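PDB 6N39: dephospho-CoA kinase from Mycobacterium paratuberculosis, which probably catalyses the last step of coenzyme A biosynthesis, using ATP to phosphorylate the 3'-hydroxyl of dephospho-CoA. Local coordinates for residues Lys306-Ser311 with Tyr316-Asp321; Ala323-Arg328 with Asp399-Ala404; Glu143-Arg148 with Ala162-Gln167; Leu122-Gly127 with Glu171-Val176. All blocks are in the same frame, centred on the assembly; numbering follows the deposited sequence.

Contact 1 (Lys306-Ser311 with Tyr316-Asp321)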
loop_
_atom_site.group_PDB
_atom_site.type_symbol
_atom_site.label_atom_id
_atom_site.label_comp_id
_atom_site.label_asym_id
_atom_site.label_seq_id
_atom_site.Cartn_x
_atom_site.Cartn_y
_atom_site.Cartn_z
ATOM N N LYS A 306 -3.559 16.432 -27.325
ATOM C CA LYS A 306 -4.337 16.139 -28.519
ATOM C C LYS A 306 -5.130 17.375 -28.909
ATOM O O LYS A 306 -5.608 18.102 -28.036
ATOM C CB LYS A 306 -5.331 14.971 -28.321
ATOM C CG LYS A 306 -4.855 13.845 -27.454
ATOM C CD LYS A 306 -3.881 12.941 -28.173
ATOM C CE LYS A 306 -2.995 12.258 -27.139
ATOM N NZ LYS A 306 -3.654 12.329 -25.818
ATOM N N PRO A 307 -5.292 17.642 -30.197
ATOM C CA PRO A 307 -6.123 18.772 -30.610
ATOM C C PRO A 307 -7.589 18.495 -30.299
ATOM O O PRO A 307 -7.997 17.351 -30.087
ATOM C CB PRO A 307 -5.882 18.844 -32.116
ATOM C CG PRO A 307 -5.602 17.404 -32.486
ATOM C CD PRO A 307 -4.857 16.819 -31.335
ATOM N N ASP A 308 -8.381 19.565 -30.310
ATOM C CA ASP A 308 -9.803 19.525 -29.957
ATOM C C ASP A 308 -10.013 18.678 -28.708
ATOM O O ASP A 308 -10.695 17.651 -28.722
ATOM C CB ASP A 308 -10.653 19.013 -31.118
ATOM C CG ASP A 308 -12.149 19.188 -30.870
ATOM O OD1 ASP A 308 -12.528 20.009 -30.004
ATOM O OD2 ASP A 308 -12.952 18.491 -31.529
ATOM N N ALA A 309 -9.371 19.125 -27.624
ATOM C CA ALA A 309 -9.422 18.433 -26.343
ATOM C C ALA A 309 -10.851 18.362 -25.817
ATOM O O ALA A 309 -11.625 19.315 -25.942
ATOM C CB ALA A 309 -8.525 19.152 -25.325
ATOM N N ARG A 310 -11.193 17.235 -25.199
ATOM C CA ARG A 310 -12.569 16.971 -24.805
ATOM C C ARG A 310 -12.689 16.790 -23.297
ATOM O O ARG A 310 -11.770 16.301 -22.635
ATOM C CB ARG A 310 -13.117 15.727 -25.507
ATOM C CG ARG A 310 -13.047 15.776 -27.018
ATOM C CD ARG A 310 -14.015 16.800 -27.580
ATOM N NE ARG A 310 -15.319 16.726 -26.930
ATOM C CZ ARG A 310 -16.292 15.892 -27.287
ATOM N NH1 ARG A 310 -16.122 15.044 -28.295
ATOM N NH2 ARG A 310 -17.442 15.906 -26.631
ATOM N N SER A 311 -13.846 17.175 -22.763
ATOM C CA SER A 311 -14.182 16.944 -21.363
ATOM C C SER A 311 -15.692 16.862 -21.234
ATOM O O SER A 311 -16.419 17.465 -22.033
ATOM C CB SER A 311 -13.669 18.066 -20.459
ATOM O OG SER A 311 -13.966 17.792 -19.098
ATOM N N TYR A 316 -14.053 23.003 -19.937
ATOM C CA TYR A 316 -12.807 22.445 -20.455
ATOM C C TYR A 316 -13.000 21.702 -21.770
ATOM O O TYR A 316 -12.039 21.139 -22.287
ATOM C CB TYR A 316 -12.158 21.516 -19.420
ATOM C CG TYR A 316 -11.943 22.170 -18.066
ATOM C CD1 TYR A 316 -11.101 23.273 -17.926
ATOM C CD2 TYR A 316 -12.599 21.696 -16.931
ATOM C CE1 TYR A 316 -10.900 23.870 -16.686
ATOM C CE2 TYR A 316 -12.411 22.290 -15.689
ATOM C CZ TYR A 316 -11.559 23.376 -15.574
ATOM O OH TYR A 316 -11.365 23.973 -14.352
ATOM N N ASP A 317 -14.219 21.662 -22.306
ATOM C CA ASP A 317 -14.523 20.916 -23.520
ATOM C C ASP A 317 -14.209 21.757 -24.748
ATOM O O ASP A 317 -14.440 22.973 -24.758
ATOM C CB ASP A 317 -15.997 20.503 -23.544
ATOM C CG ASP A 317 -16.280 19.359 -24.519
ATOM O OD1 ASP A 317 -15.335 18.652 -24.920
ATOM O OD2 ASP A 317 -17.463 19.153 -24.867
ATOM N N HIS A 318 -13.709 21.088 -25.793
ATOM C CA HIS A 318 -13.373 21.724 -27.070
ATOM C C HIS A 318 -12.498 22.943 -26.841
ATOM O O HIS A 318 -12.759 24.043 -27.323
ATOM C CB HIS A 318 -14.622 22.087 -27.861
ATOM C CG HIS A 318 -15.387 20.896 -28.337
ATOM N ND1 HIS A 318 -14.869 19.999 -29.245
ATOM C CD2 HIS A 318 -16.631 20.454 -28.032
ATOM C CE1 HIS A 318 -15.765 19.056 -29.483
ATOM N NE2 HIS A 318 -16.842 19.308 -28.760
ATOM N N THR A 319 -11.468 22.738 -26.057
ATOM C CA THR A 319 -10.521 23.784 -25.740
ATOM C C THR A 319 -9.234 23.582 -26.549
ATOM O O THR A 319 -8.947 22.489 -27.057
ATOM C CB THR A 319 -10.261 23.771 -24.231
ATOM O OG1 THR A 319 -9.261 24.735 -23.882
ATOM C CG2 THR A 319 -9.833 22.386 -23.799
ATOM N N GLY A 320 -8.485 24.670 -26.706
ATOM C CA GLY A 320 -7.178 24.611 -27.328
ATOM C C GLY A 320 -6.097 25.220 -26.456
ATOM O O GLY A 320 -5.144 25.813 -26.962
ATOM N N ASP A 321 -6.241 25.097 -25.139
ATOM C CA ASP A 321 -5.254 25.641 -24.219
ATOM C C ASP A 321 -4.282 24.539 -23.831
ATOM O O ASP A 321 -4.690 23.582 -23.164
ATOM C CB ASP A 321 -5.937 26.218 -22.983
ATOM C CG ASP A 321 -4.955 26.843 -21.995
ATOM O OD1 ASP A 321 -3.721 26.772 -22.198
ATOM O OD2 ASP A 321 -5.427 27.409 -20.997
#
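Arg310 lays its guanidinium over one face of the His318 imidazole, the two planes only 10° from parallel and offset, so that NE sits above the rim of the ring. The arginine reaches this place by folding back: the bend at chi2 (-69°) brings Arg310 CD to 3.4 Å from His318 CE1, and the bend at chi3 (-44°) turns NE over the ring. The same guanidinium meets Asp317 at its edge: Arg310 NE and Asp317 OD1 form a salt bridge of 2.8 Å, in the guanidinium plane and on the syn lone pair of the oxygen. Asp317 OD1 is gripped a second time by the backbone Ser311 N at 3.0 Å, which comes from well above the carboxylate plane; the two bonds together should limit the rotation of this carboxylate. At the edge of the imidazole, His318 ND1 donates a nearly straight bond to Asp308 OD1, with ring and carboxylate almost coplanar; its length, 2.5 Å between His318 ND1 and Asp308 OD1, is doubtfully short at 2.15 Å resolution. Along the backbone, Ala309 and Thr319 make a single antiparallel bridge of the hydrogen-bonded type, closed by two weak bonds, and Ala309 CB packs on Thr319 CG2 at 3.8 Å. The two segments are thus the arms of one loop, between helix 286-291 and strand 328-331 in the UPF0157 region. Helix 386-411 supports it through Tyr401, Trp405 and Asp409, the last a second salt-bridge partner of Arg310, while Pro349 and Gln352 of helix 349-363 pack against Ala309 and Ser311.

Contact 2 (Ala323-Arg328 with Asp399-Ala404). With ACT (acetate ion), chain E.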
loop_
_atom_site.group_PDB
_atom_site.type_symbol
_atom_site.label_atom_id
_atom_site.label_comp_id
_atom_site.label_asym_id
_atom_site.label_seq_id
_atom_site.Cartn_x
_atom_site.Cartn_y
_atom_site.Cartn_z
ATOM N N ALA A 323 -2.084 24.490 -21.589
ATOM C CA ALA A 323 -1.918 24.392 -20.139
ATOM C C ALA A 323 -2.810 23.318 -19.531
ATOM O O ALA A 323 -2.479 22.756 -18.478
ATOM C CB ALA A 323 -2.199 25.744 -19.482
ATOM N N LEU A 324 -3.932 23.002 -20.174
ATOM C CA LEU A 324 -4.846 22.015 -19.597
ATOM C C LEU A 324 -4.333 20.590 -19.704
ATOM O O LEU A 324 -5.002 19.674 -19.187
ATOM C CB LEU A 324 -6.224 22.125 -20.267
ATOM C CG LEU A 324 -6.933 23.463 -20.044
ATOM C CD1 LEU A 324 -8.296 23.494 -20.718
ATOM C CD2 LEU A 324 -7.058 23.749 -18.542
ATOM N N TRP A 325 -3.195 20.358 -20.367
ATOM C CA TRP A 325 -2.622 19.021 -20.415
ATOM C C TRP A 325 -1.563 18.791 -19.339
ATOM O O TRP A 325 -0.983 17.701 -19.284
ATOM C CB TRP A 325 -2.036 18.734 -21.813
ATOM C CG TRP A 325 -3.102 18.562 -22.862
ATOM C CD1 TRP A 325 -3.513 19.493 -23.782
ATOM C CD2 TRP A 325 -3.909 17.398 -23.077
ATOM N NE1 TRP A 325 -4.517 18.968 -24.558
ATOM C CE2 TRP A 325 -4.791 17.691 -24.136
ATOM C CE3 TRP A 325 -3.989 16.141 -22.451
ATOM C CZ2 TRP A 325 -5.729 16.763 -24.614
ATOM C CZ3 TRP A 325 -4.921 15.216 -22.925
ATOM C CH2 TRP A 325 -5.781 15.538 -23.996
ATOM N N HIS A 326 -1.320 19.764 -18.460
ATOM C CA HIS A 326 -0.297 19.576 -17.434
ATOM C C HIS A 326 -0.780 18.616 -16.352
ATOM O O HIS A 326 -1.981 18.374 -16.190
ATOM C CB HIS A 326 0.101 20.910 -16.804
ATOM C CG HIS A 326 0.888 21.787 -17.726
ATOM N ND1 HIS A 326 1.949 22.551 -17.297
ATOM C CD2 HIS A 326 0.789 21.993 -19.061
ATOM C CE1 HIS A 326 2.459 23.208 -18.323
ATOM N NE2 HIS A 326 1.775 22.886 -19.407
ATOM N N LYS A 327 0.187 18.052 -15.623
ATOM C CA LYS A 327 -0.061 17.062 -14.580
ATOM C C LYS A 327 1.186 16.942 -13.709
ATOM O O LYS A 327 2.209 17.606 -13.941
ATOM C CB LYS A 327 -0.430 15.702 -15.195
ATOM C CG LYS A 327 0.746 15.006 -15.907
ATOM C CD LYS A 327 0.363 13.575 -16.353
ATOM C CE LYS A 327 1.588 12.750 -16.754
ATOM N NZ LYS A 327 1.200 11.362 -17.161
ATOM N N ARG A 328 1.094 16.087 -12.692
ATOM C CA ARG A 328 2.287 15.553 -12.041
ATOM C C ARG A 328 2.239 14.029 -12.139
ATOM O O ARG A 328 1.189 13.447 -12.421
ATOM C CB ARG A 328 2.403 16.002 -10.559
ATOM C CG ARG A 328 2.333 17.522 -10.321
ATOM C CD ARG A 328 3.540 18.296 -10.858
ATOM N NE ARG A 328 3.432 19.754 -10.620
ATOM C CZ ARG A 328 3.115 20.679 -11.534
ATOM N NH1 ARG A 328 2.864 20.345 -12.802
ATOM N NH2 ARG A 328 3.073 21.965 -11.190
ATOM N N ASP A 399 -5.889 8.565 -32.751
ATOM C CA ASP A 399 -7.135 8.008 -33.270
ATOM C C ASP A 399 -7.937 7.348 -32.160
ATOM O O ASP A 399 -9.172 7.424 -32.153
ATOM C CB ASP A 399 -6.824 7.018 -34.396
ATOM C CG ASP A 399 -8.063 6.374 -34.979
ATOM O OD1 ASP A 399 -8.925 7.089 -35.544
ATOM O OD2 ASP A 399 -8.144 5.132 -34.899
ATOM N N ALA A 400 -7.253 6.727 -31.189
ATOM C CA ALA A 400 -7.973 6.167 -30.053
ATOM C C ALA A 400 -8.685 7.261 -29.265
ATOM O O ALA A 400 -9.809 7.061 -28.797
ATOM C CB ALA A 400 -7.021 5.389 -29.150
ATOM N N TYR A 401 -8.041 8.424 -29.103
ATOM C CA TYR A 401 -8.668 9.558 -28.430
ATOM C C TYR A 401 -9.949 9.954 -29.151
ATOM O O TYR A 401 -11.016 10.102 -28.529
ATOM C CB TYR A 401 -7.679 10.735 -28.385
ATOM C CG TYR A 401 -8.101 11.918 -27.530
ATOM C CD1 TYR A 401 -7.941 11.889 -26.145
ATOM C CD2 TYR A 401 -8.629 13.068 -28.106
ATOM C CE1 TYR A 401 -8.306 12.967 -25.350
ATOM C CE2 TYR A 401 -9.016 14.151 -27.316
ATOM C CZ TYR A 401 -8.847 14.097 -25.940
ATOM O OH TYR A 401 -9.227 15.165 -25.148
ATOM N N ARG A 402 -9.864 10.098 -30.479
ATOM C CA ARG A 402 -11.051 10.508 -31.225
ATOM C C ARG A 402 -12.167 9.470 -31.109
ATOM O O ARG A 402 -13.348 9.822 -30.953
ATOM C CB ARG A 402 -10.688 10.770 -32.693
ATOM C CG ARG A 402 -9.809 12.019 -32.886
ATOM C CD ARG A 402 -9.553 12.327 -34.360
ATOM N NE ARG A 402 -8.763 11.271 -34.993
ATOM C CZ ARG A 402 -7.465 11.359 -35.281
ATOM N NH1 ARG A 402 -6.781 12.473 -35.016
ATOM N NH2 ARG A 402 -6.854 10.323 -35.839
ATOM N N ARG A 403 -11.810 8.185 -31.147
ATOM C CA ARG A 403 -12.831 7.142 -31.146
ATOM C C ARG A 403 -13.464 7.004 -29.772
ATOM O O ARG A 403 -14.684 6.849 -29.659
ATOM C CB ARG A 403 -12.230 5.811 -31.592
ATOM C CG ARG A 403 -11.895 5.732 -33.085
ATOM C CD ARG A 403 -10.702 4.812 -33.302
ATOM N NE ARG A 403 -11.013 3.419 -33.006
ATOM C CZ ARG A 403 -10.099 2.464 -32.858
ATOM N NH1 ARG A 403 -8.808 2.759 -32.956
ATOM N NH2 ARG A 403 -10.479 1.216 -32.608
ATOM N N ALA A 404 -12.644 7.016 -28.721
ATOM C CA ALA A 404 -13.170 6.970 -27.365
ATOM C C ALA A 404 -14.154 8.104 -27.130
ATOM O O ALA A 404 -15.229 7.892 -26.558
ATOM C CB ALA A 404 -12.024 7.037 -26.351
HETATM C C ACT E . 2.524 23.746 -14.080
HETATM O O ACT E . 2.720 22.636 -14.669
HETATM O OXT ACT E . 2.571 24.010 -12.834
HETATM C CH3 ACT E . 2.159 24.966 -15.037
#
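Trp325 and Tyr401 reach for each other from opposite directions across a backbone separation of 13.8 Å between their CA atoms. Their rings meet obliquely, planes 57° apart, with the centroids of the Trp325 six-membered ring and the Tyr401 ring 5.9 Å apart. The touch is confined to the outer corner of the indole: Trp325 CH2 lies 3.7 Å from Tyr401 OH, and Tyr401 CE1 is close by in the indole plane. Tyr401 holds CG anti to its own N (chi1 -171°), which sends the phenol off the helix toward the tryptophan; its hydroxyl is tied to the backbone N of Arg310. Farther along 323-328, His326 and Arg328 clasp an acetate, probably from the crystallisation liquor. His326 ND1 gives an almost straight bond of 2.7 Å to acetate O, an atom that also receives Arg328 NH1, while Arg328 NH2 takes OXT at 2.7 Å; the imidazole and the guanidinium both present their edges to the acetate. Inside the UPF0157 region, the aromatic pair joins the loop leading into edge strand 328-331 of the mixed sheet, where Trp325 ends a 3-10 turn, to helix 386-411, which carries Tyr401. Pro349 of helix 349-363 touches Trp325, and Phe353 of that helix meets Tyr401 edge-to-face.

Contact 3 (Glu143-Arg148 with Ala162-Gln167)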
loop_
_atom_site.group_PDB
_atom_site.type_symbol
_atom_site.label_atom_id
_atom_site.label_comp_id
_atom_site.label_asym_id
_atom_site.label_seq_id
_atom_site.Cartn_x
_atom_site.Cartn_y
_atom_site.Cartn_z
ATOM N N GLU A 143 -2.818 -26.630 11.176
ATOM C CA GLU A 143 -2.317 -27.720 12.011
ATOM C C GLU A 143 -0.990 -27.338 12.657
ATOM O O GLU A 143 -0.741 -27.667 13.825
ATOM C CB GLU A 143 -2.177 -29.002 11.187
ATOM N N VAL A 144 -0.140 -26.615 11.920
ATOM C CA VAL A 144 1.133 -26.164 12.474
ATOM C C VAL A 144 0.900 -25.160 13.596
ATOM O O VAL A 144 1.500 -25.257 14.675
ATOM C CB VAL A 144 2.021 -25.573 11.362
ATOM C CG1 VAL A 144 3.211 -24.833 11.955
ATOM C CG2 VAL A 144 2.489 -26.666 10.408
ATOM N N ARG A 145 0.037 -24.169 13.354
ATOM C CA ARG A 145 -0.261 -23.175 14.381
ATOM C C ARG A 145 -0.793 -23.839 15.642
ATOM O O ARG A 145 -0.407 -23.470 16.762
ATOM C CB ARG A 145 -1.270 -22.156 13.845
ATOM C CG ARG A 145 -0.791 -21.412 12.600
ATOM C CD ARG A 145 -1.912 -20.590 11.982
ATOM N NE ARG A 145 -2.397 -19.572 12.903
ATOM C CZ ARG A 145 -3.527 -18.897 12.741
ATOM N NH1 ARG A 145 -4.296 -19.137 11.690
ATOM N NH2 ARG A 145 -3.886 -17.986 13.632
ATOM N N LEU A 146 -1.676 -24.828 15.470
ATOM C CA LEU A 146 -2.232 -25.554 16.605
ATOM C C LEU A 146 -1.148 -26.280 17.381
ATOM O O LEU A 146 -1.087 -26.185 18.611
ATOM C CB LEU A 146 -3.284 -26.549 16.123
ATOM C CG LEU A 146 -4.677 -25.982 15.912
ATOM C CD1 LEU A 146 -5.546 -27.021 15.228
ATOM C CD2 LEU A 146 -5.261 -25.572 17.254
ATOM N N ARG A 147 -0.317 -27.062 16.680
ATOM C CA ARG A 147 0.765 -27.771 17.355
ATOM C C ARG A 147 1.641 -26.800 18.131
ATOM O O ARG A 147 1.993 -27.060 19.285
ATOM C CB ARG A 147 1.596 -28.567 16.348
ATOM N N ARG A 148 1.956 -25.650 17.533
ATOM C CA ARG A 148 2.834 -24.698 18.208
ATOM C C ARG A 148 2.180 -24.133 19.465
ATOM O O ARG A 148 2.818 -24.064 20.521
ATOM C CB ARG A 148 3.247 -23.585 17.244
ATOM C CG ARG A 148 4.067 -24.107 16.062
ATOM C CD ARG A 148 5.083 -23.085 15.532
ATOM N NE ARG A 148 4.503 -22.164 14.569
ATOM C CZ ARG A 148 4.943 -21.973 13.327
ATOM N NH1 ARG A 148 6.003 -22.626 12.856
ATOM N NH2 ARG A 148 4.317 -21.105 12.555
ATOM N N ALA A 162 -10.420 -21.788 19.488
ATOM C CA ALA A 162 -11.332 -20.660 19.653
ATOM C C ALA A 162 -10.600 -19.333 19.499
ATOM O O ALA A 162 -11.097 -18.409 18.842
ATOM C CB ALA A 162 -12.029 -20.739 21.012
ATOM N N ARG A 163 -9.417 -19.220 20.106
ATOM C CA ARG A 163 -8.626 -18.000 19.986
ATOM C C ARG A 163 -8.255 -17.726 18.535
ATOM O O ARG A 163 -8.244 -16.571 18.095
ATOM C CB ARG A 163 -7.368 -18.111 20.849
ATOM C CG ARG A 163 -7.608 -18.004 22.360
ATOM C CD ARG A 163 -6.676 -16.960 22.947
ATOM N NE ARG A 163 -6.623 -15.790 22.067
ATOM C CZ ARG A 163 -5.661 -14.871 22.083
ATOM N NH1 ARG A 163 -5.708 -13.849 21.240
ATOM N NH2 ARG A 163 -4.650 -14.977 22.936
ATOM N N ILE A 164 -7.939 -18.783 17.783
ATOM C CA ILE A 164 -7.609 -18.646 16.368
ATOM C C ILE A 164 -8.830 -18.188 15.582
ATOM O O ILE A 164 -8.746 -17.279 14.747
ATOM C CB ILE A 164 -7.063 -19.977 15.820
ATOM C CG1 ILE A 164 -5.642 -20.233 16.337
ATOM C CG2 ILE A 164 -7.117 -19.993 14.292
ATOM C CD1 ILE A 164 -5.070 -21.591 15.950
ATOM N N ALA A 165 -9.981 -18.816 15.842
ATOM C CA ALA A 165 -11.193 -18.502 15.096
ATOM C C ALA A 165 -11.678 -17.084 15.365
ATOM O O ALA A 165 -12.333 -16.485 14.506
ATOM C CB ALA A 165 -12.293 -19.510 15.438
ATOM N N ALA A 166 -11.377 -16.531 16.543
ATOM C CA ALA A 166 -11.877 -15.206 16.892
ATOM C C ALA A 166 -11.141 -14.076 16.178
ATOM O O ALA A 166 -11.563 -12.923 16.298
ATOM C CB ALA A 166 -11.793 -14.994 18.402
ATOM N N GLN A 167 -10.063 -14.361 15.451
ATOM C CA GLN A 167 -9.319 -13.333 14.746
ATOM C C GLN A 167 -9.754 -13.285 13.283
ATOM O O GLN A 167 -10.664 -13.997 12.854
ATOM C CB GLN A 167 -7.811 -13.582 14.843
ATOM C CG GLN A 167 -7.251 -13.706 16.253
ATOM C CD GLN A 167 -5.740 -13.857 16.235
ATOM O OE1 GLN A 167 -5.196 -14.675 15.492
ATOM N NE2 GLN A 167 -5.055 -13.049 17.032
HETATM O O HOH W 1 -6.124 -16.435 13.678
#
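Arg145 runs from its CB on helix 142-153 toward helix 157-165, its chain bent at chi3 (62°) so that the guanidinium swings across Ile164. Nothing of 162-167 is met until the tip, where both terminal nitrogens touch the isoleucine: Arg145 NH1 and NH2 each lie 3.9 Å from Ile164 CG2, and CG1 sits over the same flat group. NH2 carries the polar work. Arg145 NH2 donates to a water O at 2.7 Å, in the guanidinium plane, and that water lies within hydrogen-bonding distance of Ile164 O at 3.0 Å and Gln167 OE1 at 2.7 Å. The water spans a gap, since Arg145 NH2 and Gln167 OE1 stand 4.0 Å apart. Both groups also bond to the backbone of Ile18, Arg145 to its O and Gln167 to its N, beside the predicted ATP-binding residues Gly19 and Ala20. On the next residue of the helix, Leu146 CD2 makes a lighter apolar contact of 4.2 Å with Ile164 CD1. Ile164 therefore wedges between a leucine and an arginine of one helix. Helices 142-153 and 157-165 follow each other after strand 135-139 of the parallel sheet and flank the P-loop, Leu146 also resting on Ala160 and Arg161.

Contact 4 (Leu122-Gly127 with Glu171-Val176)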
loop_
_atom_site.group_PDB
_atom_site.type_symbol
_atom_site.label_atom_id
_atom_site.label_comp_id
_atom_site.label_asym_id
_atom_site.label_seq_id
_atom_site.Cartn_x
_atom_site.Cartn_y
_atom_site.Cartn_z
ATOM N N LEU A 122 -3.538 -6.205 15.556
ATOM C CA LEU A 122 -4.883 -6.002 15.026
ATOM C C LEU A 122 -4.876 -5.183 13.735
ATOM O O LEU A 122 -5.865 -4.515 13.410
ATOM C CB LEU A 122 -5.784 -5.354 16.080
ATOM C CG LEU A 122 -6.069 -6.274 17.272
ATOM C CD1 LEU A 122 -6.989 -5.618 18.304
ATOM C CD2 LEU A 122 -6.666 -7.585 16.792
ATOM N N LEU A 123 -3.774 -5.240 12.984
ATOM C CA LEU A 123 -3.665 -4.458 11.754
ATOM C C LEU A 123 -4.816 -4.758 10.799
ATOM O O LEU A 123 -5.483 -3.845 10.301
ATOM C CB LEU A 123 -2.314 -4.737 11.086
ATOM C CG LEU A 123 -1.909 -3.963 9.824
ATOM C CD1 LEU A 123 -0.401 -3.938 9.727
ATOM C CD2 LEU A 123 -2.463 -4.594 8.561
ATOM N N VAL A 124 -5.064 -6.043 10.540
ATOM C CA VAL A 124 -6.093 -6.429 9.579
ATOM C C VAL A 124 -7.484 -6.154 10.143
ATOM O O VAL A 124 -8.349 -5.600 9.455
ATOM C CB VAL A 124 -5.921 -7.906 9.182
ATOM C CG1 VAL A 124 -7.009 -8.332 8.221
ATOM C CG2 VAL A 124 -4.538 -8.140 8.562
ATOM N N GLU A 125 -7.712 -6.507 11.413
ATOM C CA GLU A 125 -9.055 -6.399 11.973
ATOM C C GLU A 125 -9.553 -4.960 12.013
ATOM O O GLU A 125 -10.766 -4.727 11.984
ATOM C CB GLU A 125 -9.102 -6.991 13.383
ATOM C CG GLU A 125 -8.964 -8.499 13.432
ATOM C CD GLU A 125 -7.523 -8.998 13.386
ATOM O OE1 GLU A 125 -6.579 -8.201 13.136
ATOM O OE2 GLU A 125 -7.339 -10.217 13.600
ATOM N N SER A 126 -8.651 -3.986 12.111
ATOM C CA SER A 126 -9.072 -2.602 12.277
ATOM C C SER A 126 -8.805 -1.758 11.032
ATOM O O SER A 126 -9.021 -0.544 11.058
ATOM C CB SER A 126 -8.397 -1.996 13.508
ATOM O OG SER A 126 -6.995 -2.040 13.356
ATOM N N GLY A 127 -8.394 -2.376 9.932
ATOM C CA GLY A 127 -8.270 -1.660 8.675
ATOM C C GLY A 127 -7.121 -0.677 8.620
ATOM O O GLY A 127 -7.243 0.375 7.980
ATOM N N GLU A 171 -8.028 -15.175 4.509
ATOM C CA GLU A 171 -8.474 -14.498 3.298
ATOM C C GLU A 171 -8.465 -12.981 3.479
ATOM O O GLU A 171 -8.018 -12.232 2.590
ATOM C CB GLU A 171 -9.865 -15.010 2.933
ATOM C CG GLU A 171 -10.520 -14.337 1.751
ATOM C CD GLU A 171 -11.869 -14.963 1.419
ATOM O OE1 GLU A 171 -12.047 -16.176 1.668
ATOM O OE2 GLU A 171 -12.754 -14.240 0.918
ATOM N N GLN A 172 -8.930 -12.512 4.638
ATOM C CA GLN A 172 -8.885 -11.086 4.929
ATOM C C GLN A 172 -7.447 -10.605 5.046
ATOM O O GLN A 172 -7.103 -9.525 4.546
ATOM C CB GLN A 172 -9.668 -10.791 6.207
ATOM C CG GLN A 172 -11.108 -11.200 6.127
ATOM C CD GLN A 172 -11.815 -11.091 7.457
ATOM O OE1 GLN A 172 -11.304 -11.528 8.489
ATOM N NE2 GLN A 172 -12.993 -10.500 7.441
ATOM N N ARG A 173 -6.589 -11.394 5.693
ATOM C CA ARG A 173 -5.175 -11.040 5.739
ATOM C C ARG A 173 -4.599 -10.930 4.335
ATOM O O ARG A 173 -3.948 -9.937 3.995
ATOM C CB ARG A 173 -4.386 -12.072 6.550
ATOM C CG ARG A 173 -4.751 -12.136 8.026
ATOM C CD ARG A 173 -3.967 -13.235 8.743
ATOM N NE ARG A 173 -4.344 -13.283 10.152
ATOM C CZ ARG A 173 -5.056 -14.253 10.712
ATOM N NH1 ARG A 173 -5.457 -15.294 9.994
ATOM N NH2 ARG A 173 -5.366 -14.177 11.999
ATOM N N ARG A 174 -4.830 -11.953 3.507
ATOM C CA ARG A 174 -4.251 -11.976 2.168
ATOM C C ARG A 174 -4.662 -10.740 1.387
ATOM O O ARG A 174 -3.856 -10.168 0.644
ATOM C CB ARG A 174 -4.690 -13.243 1.432
ATOM C CG ARG A 174 -4.067 -13.417 0.065
ATOM C CD ARG A 174 -2.582 -13.490 0.235
ATOM N NE ARG A 174 -1.822 -13.443 -1.011
ATOM C CZ ARG A 174 -1.266 -12.343 -1.508
ATOM N NH1 ARG A 174 -1.396 -11.177 -0.880
ATOM N NH2 ARG A 174 -0.574 -12.416 -2.636
ATOM N N ALA A 175 -5.905 -10.287 1.580
ATOM C CA ALA A 175 -6.379 -9.121 0.841
ATOM C C ALA A 175 -5.518 -7.880 1.088
ATOM O O ALA A 175 -5.400 -7.029 0.198
ATOM C CB ALA A 175 -7.852 -8.852 1.190
ATOM N N VAL A 176 -4.895 -7.752 2.262
ATOM C CA VAL A 176 -4.164 -6.532 2.586
ATOM C C VAL A 176 -2.656 -6.768 2.738
ATOM O O VAL A 176 -1.938 -5.874 3.175
ATOM C CB VAL A 176 -4.749 -5.845 3.838
ATOM C CG1 VAL A 176 -6.200 -5.355 3.576
ATOM C CG2 VAL A 176 -4.745 -6.795 5.037
HETATM O O HOH W 2 -5.134 -11.566 13.462
#
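The chain at 122-127 turns back through a type I beta turn from Val124 to Gly127, and its Val124 CA comes within 6.1 Å of Arg173 CA on helix 170-176. Val124 carries the contact, its CB directed at the helix and its two methyls shared between neighbours. With CG1 anti to the backbone N (chi1 178°), that methyl lies on the helix backbone, 3.9 Å from Gln172 O, and also near the CB of Gln172. Val124 CG2 goes the other way, touching Val176 CG2 at 3.8 Å and the Arg173 CG methylene at 4.0 Å; the valine and arginine side chains cross at about a right angle. Arg173 is extended from CG to NE and passes beyond the valine. Arg173 NH2 donates at 3.0 Å to a water that donates at 2.6 Å to Glu125 OE2; the water links two opposite charges whose NH2 and OE2 atoms are 4.7 Å apart. Each has a direct partner as well: Arg173 a salt bridge with Asp170, and Glu125 a bond from Ala168 N. Just before the turn, Leu122 O accepts both N and OG of Ser126, from opposite faces of its plane. Thr15 and Ile137, on strands 10-16 and 135-139, also touch Val124. The chemistry is thus divided: dispersion between methyls and methylenes fixes the turn against the helix, while the water bridge adds a polar tie near the P-loop.

Contacts 1 and 2 belong to the UPF0157 region and contacts 3 and 4 to the kinase, about 60 Å separating the centres of contacts 1 and 3. Contacts 1 and 2 both use the loop before strand 328-331; helix 386-411 supplies one segment of contact 2 and borders contact 1, so the buried aromatic pair backs the partly exposed ionic cluster. Contacts 3 and 4 are partly buried: contact 3 joins helix 157-165 to 142-153, contact 4 joins helix 170-176 to the 122-127 loop, and they meet where Gln167 packs on Glu125 and Arg173. Direct charge pairing dominates contact 1 and ring packing contact 2, whereas contacts 3 and 4 combine aliphatic packing with a water bridge.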